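Long-range contact in putative glutaryl-CoA dehydrogenase (PDB 2EBA), which is a putative flavoprotein of the acyl-CoA dehydrogenase family that carries flavin-adenine dinucleotide: residues A[70-75]-A[307-312]. Sequence-based numbering, arbitrary orientation.
Sequences VSSAAY and LKDEGK
The hydroxyl of S72 donates to the carboxylate of D309, with OG 2.9 Å from OD1 and lying well above the carboxylate plane. The backbone N of S72 donates to the syn lone pair of D309 OD2, 3.1 Å away, in a nearly straight bond (164°). One residue thus grips both oxygens and helps hold the carboxylate's rotation; aspartate suits the place because its short side chain offers two oxygens to two donors. In S72 a chi1 of -73° sets OG beside the backbone N, which turns both donors to the one carboxylate. That N belongs to the first turn of helix 72-85, whose dipole probably favours a negative partner. Just before it, S71 caps the helix through OG, 3.0 Å from A74 N; E15 also bonds this hydroxyl. CD of K308 lies 3.2 Å from OG of S72; the long aliphatic chain covers the serine while its amine reaches Q243, near the edge of the Y75 ring. S98 holds the Y75 hydroxyl. The contact joins the N-terminal and C-terminal helical regions of the acyl-CoA dehydrogenase fold, pairing an N-capped helix start with a Schellman motif: G311, of positive phi, is C-prime, K312 N bonds L307 O and G311 N bonds K308 O.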
loop_
_atom_site.group_PDB
_atom_site.type_symbol
_atom_site.label_atom_id
_atom_site.label_comp_id
_atom_site.label_asym_id
_atom_site.label_seq_id
_atom_site.Cartn_x
_atom_site.Cartn_y
_atom_site.Cartn_z
ATOM N N VAL A 70 -16.921 -35.073 -11.069
ATOM C CA VAL A 70 -15.535 -34.989 -10.630
ATOM C C VAL A 70 -15.471 -34.120 -9.393
ATOM O O VAL A 70 -16.493 -33.602 -8.953
ATOM C CB VAL A 70 -14.617 -34.417 -11.716
ATOM C CG1 VAL A 70 -14.687 -35.292 -12.946
ATOM C CG2 VAL A 70 -15.015 -32.992 -12.044
ATOM N N SER A 71 -14.271 -33.962 -8.842
ATOM C CA SER A 71 -14.077 -33.193 -7.613
ATOM C C SER A 71 -14.184 -31.693 -7.749
ATOM O O SER A 71 -14.209 -31.147 -8.847
ATOM C CB SER A 71 -12.715 -33.511 -7.003
ATOM O OG SER A 71 -11.679 -32.893 -7.747
ATOM N N SER A 72 -14.237 -31.030 -6.602
ATOM C CA SER A 72 -14.308 -29.581 -6.560
ATOM C C SER A 72 -12.977 -29.046 -7.050
ATOM O O SER A 72 -12.932 -28.052 -7.766
ATOM C CB SER A 72 -14.584 -29.094 -5.138
ATOM O OG SER A 72 -15.929 -29.362 -4.779
ATOM N N ALA A 73 -11.893 -29.718 -6.673
ATOM C CA ALA A 73 -10.569 -29.300 -7.104
ATOM C C ALA A 73 -10.564 -29.275 -8.640
ATOM O O ALA A 73 -10.067 -28.331 -9.259
ATOM C CB ALA A 73 -9.520 -30.270 -6.577
ATOM N N ALA A 74 -11.143 -30.306 -9.246
ATOM C CA ALA A 74 -11.206 -30.410 -10.701
ATOM C C ALA A 74 -11.999 -29.254 -11.298
ATOM O O ALA A 74 -11.638 -28.734 -12.349
ATOM C CB ALA A 74 -11.833 -31.759 -11.117
ATOM N N TYR A 75 -13.085 -28.864 -10.635
ATOM C CA TYR A 75 -13.903 -27.749 -11.101
ATOM C C TYR A 75 -13.031 -26.507 -10.998
ATOM O O TYR A 75 -12.935 -25.723 -11.937
ATOM C CB TYR A 75 -15.163 -27.617 -10.228
ATOM C CG TYR A 75 -16.004 -26.358 -10.444
ATOM C CD1 TYR A 75 -16.274 -25.876 -11.727
ATOM C CD2 TYR A 75 -16.558 -25.677 -9.358
ATOM C CE1 TYR A 75 -17.073 -24.747 -11.914
ATOM C CE2 TYR A 75 -17.352 -24.556 -9.532
ATOM C CZ TYR A 75 -17.606 -24.093 -10.811
ATOM O OH TYR A 75 -18.374 -22.962 -10.981
ATOM N N LEU A 307 -11.999 -28.864 1.685
ATOM C CA LEU A 307 -13.046 -28.612 2.667
ATOM C C LEU A 307 -14.417 -28.756 2.001
ATOM O O LEU A 307 -15.356 -29.296 2.583
ATOM C CB LEU A 307 -12.908 -27.202 3.255
ATOM C CG LEU A 307 -11.820 -26.939 4.294
ATOM C CD1 LEU A 307 -11.728 -25.442 4.569
ATOM C CD2 LEU A 307 -12.139 -27.703 5.567
ATOM N N LYS A 308 -14.518 -28.280 0.764
ATOM C CA LYS A 308 -15.772 -28.322 0.042
ATOM C C LYS A 308 -16.299 -29.739 -0.171
ATOM O O LYS A 308 -17.470 -30.013 0.082
ATOM C CB LYS A 308 -15.624 -27.612 -1.295
ATOM C CG LYS A 308 -16.949 -27.366 -1.957
ATOM C CD LYS A 308 -16.810 -26.707 -3.310
ATOM C CE LYS A 308 -18.171 -26.607 -3.977
ATOM N NZ LYS A 308 -18.085 -26.121 -5.372
ATOM N N ASP A 309 -15.438 -30.641 -0.621
ATOM C CA ASP A 309 -15.862 -32.005 -0.848
ATOM C C ASP A 309 -16.135 -32.772 0.432
ATOM O O ASP A 309 -16.889 -33.742 0.412
ATOM C CB ASP A 309 -14.842 -32.759 -1.691
ATOM C CG ASP A 309 -14.852 -32.312 -3.136
ATOM O OD1 ASP A 309 -15.952 -32.007 -3.627
ATOM O OD2 ASP A 309 -13.780 -32.266 -3.783
ATOM N N GLU A 310 -15.539 -32.356 1.545
ATOM C CA GLU A 310 -15.780 -33.049 2.809
ATOM C C GLU A 310 -16.930 -32.405 3.591
ATOM O O GLU A 310 -17.192 -32.741 4.750
ATOM C CB GLU A 310 -14.486 -33.130 3.647
ATOM C CG GLU A 310 -13.795 -31.821 3.985
ATOM C CD GLU A 310 -12.293 -31.992 4.236
ATOM O OE1 GLU A 310 -11.759 -31.280 5.109
ATOM O OE2 GLU A 310 -11.646 -32.817 3.553
ATOM N N GLY A 311 -17.625 -31.489 2.917
ATOM C CA GLY A 311 -18.768 -30.808 3.500
ATOM C C GLY A 311 -18.482 -29.862 4.639
ATOM O O GLY A 311 -19.374 -29.598 5.445
ATOM N N LYS A 312 -17.272 -29.315 4.709
ATOM C CA LYS A 312 -16.916 -28.396 5.788
ATOM C C LYS A 312 -16.636 -26.982 5.339
ATOM O O LYS A 312 -16.107 -26.171 6.117
ATOM C CB LYS A 312 -15.690 -28.902 6.520
ATOM C CG LYS A 312 -15.917 -30.267 7.013
ATOM C CD LYS A 312 -14.927 -30.587 8.085
ATOM C CE LYS A 312 -13.939 -31.598 7.569
ATOM N NZ LYS A 312 -13.286 -32.254 8.732
#